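Local coordinates for EmrA (PDB 4TKO), which is a periplasmic adaptor of a major facilitator superfamily multidrug efflux pump and probably takes part in exporting drugs and other xenobiotics across the cell envelope, at residues K268-A282 with L336-T349. Residues are numbered along the deposited sequence; the frame is centred on the assembly and turned at random.
Sequences KGVKVGNKAYVRLDA and LRVGMGGEVEIRRT
Val278 and Val344 lie side by side across two antiparallel strands, 275-280 and 342-347, of the AaeA-like beta-barrel found in membrane fusion proteins. CG1 of Val278 meets CG2 of Val344 at 3.7 Å, and on the same buried face Ala276 CB rests near Ile346 CG1. Tyr277, Arg279, Glu343 and Glu345 alternate onto the other, more accessible face. The hydrogen-bonded pairs Tyr277-Glu345 and Arg279-Glu343 carry two backbone bonds each, and the nearly linear Arg279 N to Glu343 O bond (2.9 Å, 178°) lies almost along the carbonyl axis. At the last bridge, the non-hydrogen-bonded pair Leu280-Gly342, the CA atoms are 4.1 Å apart; just beyond it Asp281 N donates to Gly341 O. With its CG beside the backbone N (chi1 -53°), Leu280 sets CD1 against both Leu336 CD2 and Met340 CE, crossing both side chains at about a right angle. Strands 7-24 and 256-263 supply the next layer through Val13 and Val260, which touch Val344, while Phe288 packs on Leu280 and Leu336. At the far end, the type II turn Lys271-Asn274 delivers Asn274 beside Arg347 and Thr349, the latter the last modelled residue. Its ND2 donates, 27° out of the amide plane, to Thr349 OG1 at 3.0 Å; Thr349 N in turn reaches Gly269 O at 2.9 Å.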
loop_
_atom_site.group_PDB
_atom_site.type_symbol
_atom_site.label_atom_id
_atom_site.label_comp_id
_atom_site.label_asym_id
_atom_site.label_seq_id
_atom_site.Cartn_x
_atom_site.Cartn_y
_atom_site.Cartn_z
ATOM N N LYS A 268 27.636 -11.625 -61.341
ATOM C CA LYS A 268 28.975 -12.165 -61.582
ATOM C C LYS A 268 29.967 -11.926 -60.437
ATOM O O LYS A 268 30.383 -12.869 -59.762
ATOM C CB LYS A 268 29.549 -11.589 -62.886
ATOM C CG LYS A 268 28.496 -10.998 -63.831
ATOM C CD LYS A 268 29.042 -10.823 -65.252
ATOM C CE LYS A 268 28.114 -9.967 -66.122
ATOM N NZ LYS A 268 28.475 -8.522 -66.055
ATOM N N GLY A 269 30.335 -10.672 -60.206
ATOM C CA GLY A 269 31.397 -10.378 -59.258
ATOM C C GLY A 269 30.941 -9.892 -57.897
ATOM O O GLY A 269 31.727 -9.307 -57.143
ATOM N N VAL A 270 29.669 -10.140 -57.584
ATOM C CA VAL A 270 29.056 -9.665 -56.350
ATOM C C VAL A 270 29.301 -10.619 -55.175
ATOM O O VAL A 270 29.290 -11.835 -55.331
ATOM C CB VAL A 270 27.552 -9.477 -56.531
ATOM C CG1 VAL A 270 26.903 -9.106 -55.212
ATOM C CG2 VAL A 270 27.271 -8.419 -57.579
ATOM N N LYS A 271 29.488 -10.064 -53.988
ATOM C CA LYS A 271 29.905 -10.887 -52.871
ATOM C C LYS A 271 29.694 -10.194 -51.518
ATOM O O LYS A 271 29.766 -8.971 -51.412
ATOM C CB LYS A 271 31.370 -11.273 -53.072
ATOM C CG LYS A 271 32.039 -11.931 -51.882
ATOM C CD LYS A 271 33.166 -11.049 -51.339
ATOM C CE LYS A 271 34.155 -10.646 -52.429
ATOM N NZ LYS A 271 35.113 -9.626 -51.918
ATOM N N VAL A 272 29.409 -10.982 -50.488
ATOM C CA VAL A 272 29.237 -10.423 -49.157
ATOM C C VAL A 272 30.424 -9.544 -48.812
ATOM O O VAL A 272 31.576 -9.928 -49.006
ATOM C CB VAL A 272 29.082 -11.516 -48.078
ATOM C CG1 VAL A 272 29.191 -10.905 -46.700
ATOM C CG2 VAL A 272 27.756 -12.243 -48.241
ATOM N N GLY A 273 30.131 -8.351 -48.321
ATOM C CA GLY A 273 31.162 -7.410 -47.935
ATOM C C GLY A 273 31.259 -6.234 -48.885
ATOM O O GLY A 273 31.825 -5.189 -48.544
ATOM N N ASN A 274 30.689 -6.395 -50.075
ATOM C CA ASN A 274 30.861 -5.389 -51.107
ATOM C C ASN A 274 30.043 -4.145 -50.852
ATOM O O ASN A 274 28.937 -4.217 -50.335
ATOM C CB ASN A 274 30.520 -5.969 -52.480
ATOM C CG ASN A 274 31.623 -6.859 -53.019
ATOM O OD1 ASN A 274 32.384 -7.460 -52.255
ATOM N ND2 ASN A 274 31.728 -6.934 -54.334
ATOM N N LYS A 275 30.611 -2.997 -51.209
ATOM C CA LYS A 275 29.918 -1.715 -51.104
ATOM C C LYS A 275 28.640 -1.752 -51.904
ATOM O O LYS A 275 28.495 -2.567 -52.809
ATOM C CB LYS A 275 30.798 -0.562 -51.603
ATOM C CG LYS A 275 31.621 0.120 -50.519
ATOM C CD LYS A 275 30.703 0.793 -49.518
ATOM C CE LYS A 275 31.370 1.966 -48.835
ATOM N NZ LYS A 275 30.378 2.656 -47.963
ATOM N N ALA A 276 27.716 -0.865 -51.569
ATOM C CA ALA A 276 26.495 -0.735 -52.334
ATOM C C ALA A 276 25.936 0.647 -52.105
ATOM O O ALA A 276 26.235 1.283 -51.091
ATOM C CB ALA A 276 25.493 -1.795 -51.938
ATOM N N TYR A 277 25.103 1.093 -53.040
ATOM C CA TYR A 277 24.650 2.475 -53.083
ATOM C C TYR A 277 23.184 2.562 -53.480
ATOM O O TYR A 277 22.781 2.065 -54.530
ATOM C CB TYR A 277 25.538 3.268 -54.042
ATOM C CG TYR A 277 26.988 3.237 -53.589
ATOM C CD1 TYR A 277 27.425 4.058 -52.562
ATOM C CD2 TYR A 277 27.906 2.350 -54.149
ATOM C CE1 TYR A 277 28.734 4.021 -52.120
ATOM C CE2 TYR A 277 29.224 2.309 -53.710
ATOM C CZ TYR A 277 29.627 3.151 -52.696
ATOM O OH TYR A 277 30.925 3.130 -52.251
ATOM N N VAL A 278 22.388 3.198 -52.629
ATOM C CA VAL A 278 20.947 3.184 -52.796
ATOM C C VAL A 278 20.372 4.569 -53.001
ATOM O O VAL A 278 20.646 5.479 -52.232
ATOM C CB VAL A 278 20.247 2.557 -51.569
ATOM C CG1 VAL A 278 18.791 2.286 -51.881
ATOM C CG2 VAL A 278 20.946 1.279 -51.146
ATOM N N ARG A 279 19.556 4.721 -54.035
ATOM C CA ARG A 279 18.852 5.968 -54.258
ATOM C C ARG A 279 17.364 5.694 -54.307
ATOM O O ARG A 279 16.857 5.103 -55.256
ATOM C CB ARG A 279 19.312 6.632 -55.557
ATOM C CG ARG A 279 20.824 6.695 -55.719
ATOM C CD ARG A 279 21.205 7.255 -57.066
ATOM N NE ARG A 279 20.696 8.611 -57.217
ATOM C CZ ARG A 279 20.848 9.353 -58.306
ATOM N NH1 ARG A 279 21.495 8.866 -59.356
ATOM N NH2 ARG A 279 20.345 10.578 -58.337
ATOM N N LEU A 280 16.668 6.136 -53.272
ATOM C CA LEU A 280 15.232 5.950 -53.171
ATOM C C LEU A 280 14.487 7.087 -53.858
ATOM O O LEU A 280 14.840 8.256 -53.723
ATOM C CB LEU A 280 14.822 5.850 -51.689
ATOM C CG LEU A 280 15.638 4.774 -50.957
ATOM C CD1 LEU A 280 15.541 4.884 -49.450
ATOM C CD2 LEU A 280 15.226 3.403 -51.426
ATOM N N ASP A 281 13.431 6.755 -54.571
ATOM C CA ASP A 281 12.680 7.782 -55.273
ATOM C C ASP A 281 12.152 8.845 -54.326
ATOM O O ASP A 281 12.051 10.018 -54.691
ATOM C CB ASP A 281 11.554 7.138 -56.053
ATOM C CG ASP A 281 12.059 6.028 -56.972
ATOM O OD1 ASP A 281 13.140 6.202 -57.600
ATOM O OD2 ASP A 281 11.381 4.981 -57.056
ATOM N N ALA A 282 11.822 8.441 -53.106
ATOM C CA ALA A 282 11.303 9.385 -52.122
ATOM C C ALA A 282 12.337 10.441 -51.743
ATOM O O ALA A 282 11.986 11.560 -51.377
ATOM C CB ALA A 282 10.834 8.652 -50.886
ATOM N N LEU A 336 13.530 6.344 -43.511
ATOM C CA LEU A 336 13.091 5.181 -44.273
ATOM C C LEU A 336 11.690 4.662 -43.878
ATOM O O LEU A 336 11.309 4.701 -42.709
ATOM C CB LEU A 336 14.116 4.063 -44.119
ATOM C CG LEU A 336 15.576 4.411 -44.418
ATOM C CD1 LEU A 336 16.452 3.329 -43.861
ATOM C CD2 LEU A 336 15.830 4.516 -45.900
ATOM N N ARG A 337 10.941 4.187 -44.872
ATOM C CA ARG A 337 9.625 3.544 -44.709
ATOM C C ARG A 337 9.631 2.150 -45.384
ATOM O O ARG A 337 10.201 1.991 -46.465
ATOM C CB ARG A 337 8.515 4.401 -45.335
ATOM C CG ARG A 337 7.928 5.562 -44.508
ATOM C CD ARG A 337 8.963 6.180 -43.623
ATOM N NE ARG A 337 8.497 7.415 -43.000
ATOM C CZ ARG A 337 9.210 8.122 -42.125
ATOM N NH1 ARG A 337 10.421 7.713 -41.768
ATOM N NH2 ARG A 337 8.711 9.236 -41.605
ATOM N N VAL A 338 9.008 1.144 -44.777
ATOM C CA VAL A 338 8.918 -0.169 -45.433
ATOM C C VAL A 338 8.228 -0.041 -46.786
ATOM O O VAL A 338 7.183 0.587 -46.877
ATOM C CB VAL A 338 8.126 -1.215 -44.599
ATOM C CG1 VAL A 338 7.759 -2.387 -45.468
ATOM C CG2 VAL A 338 8.923 -1.693 -43.398
ATOM N N GLY A 339 8.815 -0.614 -47.833
ATOM C CA GLY A 339 8.167 -0.613 -49.127
ATOM C C GLY A 339 8.737 0.344 -50.156
ATOM O O GLY A 339 8.380 0.306 -51.349
ATOM N N MET A 340 9.629 1.218 -49.705
ATOM C CA MET A 340 10.235 2.198 -50.595
ATOM C C MET A 340 11.084 1.525 -51.667
ATOM O O MET A 340 11.804 0.564 -51.393
ATOM C CB MET A 340 11.084 3.192 -49.799
ATOM C CG MET A 340 10.295 4.346 -49.204
ATOM S SD MET A 340 11.343 5.535 -48.343
ATOM C CE MET A 340 12.631 4.459 -47.717
ATOM N N GLY A 341 10.997 2.042 -52.888
ATOM C CA GLY A 341 11.810 1.562 -53.987
ATOM C C GLY A 341 12.796 2.606 -54.486
ATOM O O GLY A 341 12.944 3.686 -53.913
ATOM N N GLY A 342 13.470 2.281 -55.576
ATOM C CA GLY A 342 14.492 3.144 -56.125
ATOM C C GLY A 342 15.471 2.353 -56.962
ATOM O O GLY A 342 15.081 1.440 -57.670
ATOM N N GLU A 343 16.747 2.693 -56.856
ATOM C CA GLU A 343 17.767 2.144 -57.735
ATOM C C GLU A 343 18.956 1.799 -56.892
ATOM O O GLU A 343 19.238 2.514 -55.924
ATOM C CB GLU A 343 18.133 3.151 -58.813
ATOM C CG GLU A 343 18.946 2.600 -59.957
ATOM C CD GLU A 343 18.969 3.558 -61.142
ATOM O OE1 GLU A 343 18.026 3.491 -61.966
ATOM O OE2 GLU A 343 19.915 4.380 -61.241
ATOM N N VAL A 344 19.644 0.712 -57.234
ATOM C CA VAL A 344 20.760 0.256 -56.416
ATOM C C VAL A 344 21.939 -0.181 -57.246
ATOM O O VAL A 344 21.766 -0.848 -58.253
ATOM C CB VAL A 344 20.354 -0.899 -55.491
ATOM C CG1 VAL A 344 21.581 -1.628 -54.954
ATOM C CG2 VAL A 344 19.565 -0.371 -54.342
ATOM N N GLU A 345 23.139 0.208 -56.818
ATOM C CA GLU A 345 24.360 -0.173 -57.516
ATOM C C GLU A 345 25.257 -0.948 -56.579
ATOM O O GLU A 345 25.604 -0.458 -55.502
ATOM C CB GLU A 345 25.088 1.057 -58.063
ATOM C CG GLU A 345 24.292 1.797 -59.143
ATOM C CD GLU A 345 25.081 2.920 -59.805
ATOM O OE1 GLU A 345 26.267 3.081 -59.462
ATOM O OE2 GLU A 345 24.518 3.634 -60.669
ATOM N N ILE A 346 25.631 -2.164 -56.961
ATOM C CA ILE A 346 26.546 -2.932 -56.117
ATOM C C ILE A 346 27.905 -3.088 -56.791
ATOM O O ILE A 346 28.002 -3.281 -58.002
ATOM C CB ILE A 346 25.989 -4.313 -55.773
ATOM C CG1 ILE A 346 24.526 -4.209 -55.353
ATOM C CG2 ILE A 346 26.776 -4.922 -54.645
ATOM C CD1 ILE A 346 23.910 -5.546 -54.968
ATOM N N ARG A 347 28.938 -3.041 -55.992
ATOM C CA ARG A 347 30.284 -3.126 -56.482
ATOM C C ARG A 347 30.762 -4.543 -56.729
ATOM O O ARG A 347 30.814 -5.360 -55.846
ATOM C CB ARG A 347 31.198 -2.420 -55.505
ATOM C CG ARG A 347 32.657 -2.457 -55.866
ATOM C CD ARG A 347 32.931 -1.883 -57.236
ATOM N NE ARG A 347 33.946 -0.857 -57.172
ATOM C CZ ARG A 347 35.029 -0.820 -57.920
ATOM N NH1 ARG A 347 35.248 -1.756 -58.813
ATOM N NH2 ARG A 347 35.886 0.165 -57.768
ATOM N N ARG A 348 31.122 -4.822 -57.978
ATOM C CA ARG A 348 31.717 -6.103 -58.338
ATOM C C ARG A 348 33.189 -6.180 -57.917
ATOM O O ARG A 348 33.794 -5.174 -57.559
ATOM C CB ARG A 348 31.588 -6.344 -59.836
ATOM C CG ARG A 348 30.172 -6.575 -60.295
ATOM C CD ARG A 348 30.170 -7.095 -61.715
ATOM N NE ARG A 348 28.837 -7.430 -62.192
ATOM C CZ ARG A 348 28.102 -6.627 -62.957
ATOM N NH1 ARG A 348 28.587 -5.445 -63.320
ATOM N NH2 ARG A 348 26.890 -7.005 -63.355
ATOM N N THR A 349 33.764 -7.376 -57.954
ATOM C CA THR A 349 35.176 -7.541 -57.618
ATOM C C THR A 349 35.899 -8.416 -58.640
ATOM O O THR A 349 37.123 -8.356 -58.768
ATOM C CB THR A 349 35.349 -8.150 -56.225
ATOM O OG1 THR A 349 34.528 -7.439 -55.291
ATOM C CG2 THR A 349 36.806 -8.062 -55.795
#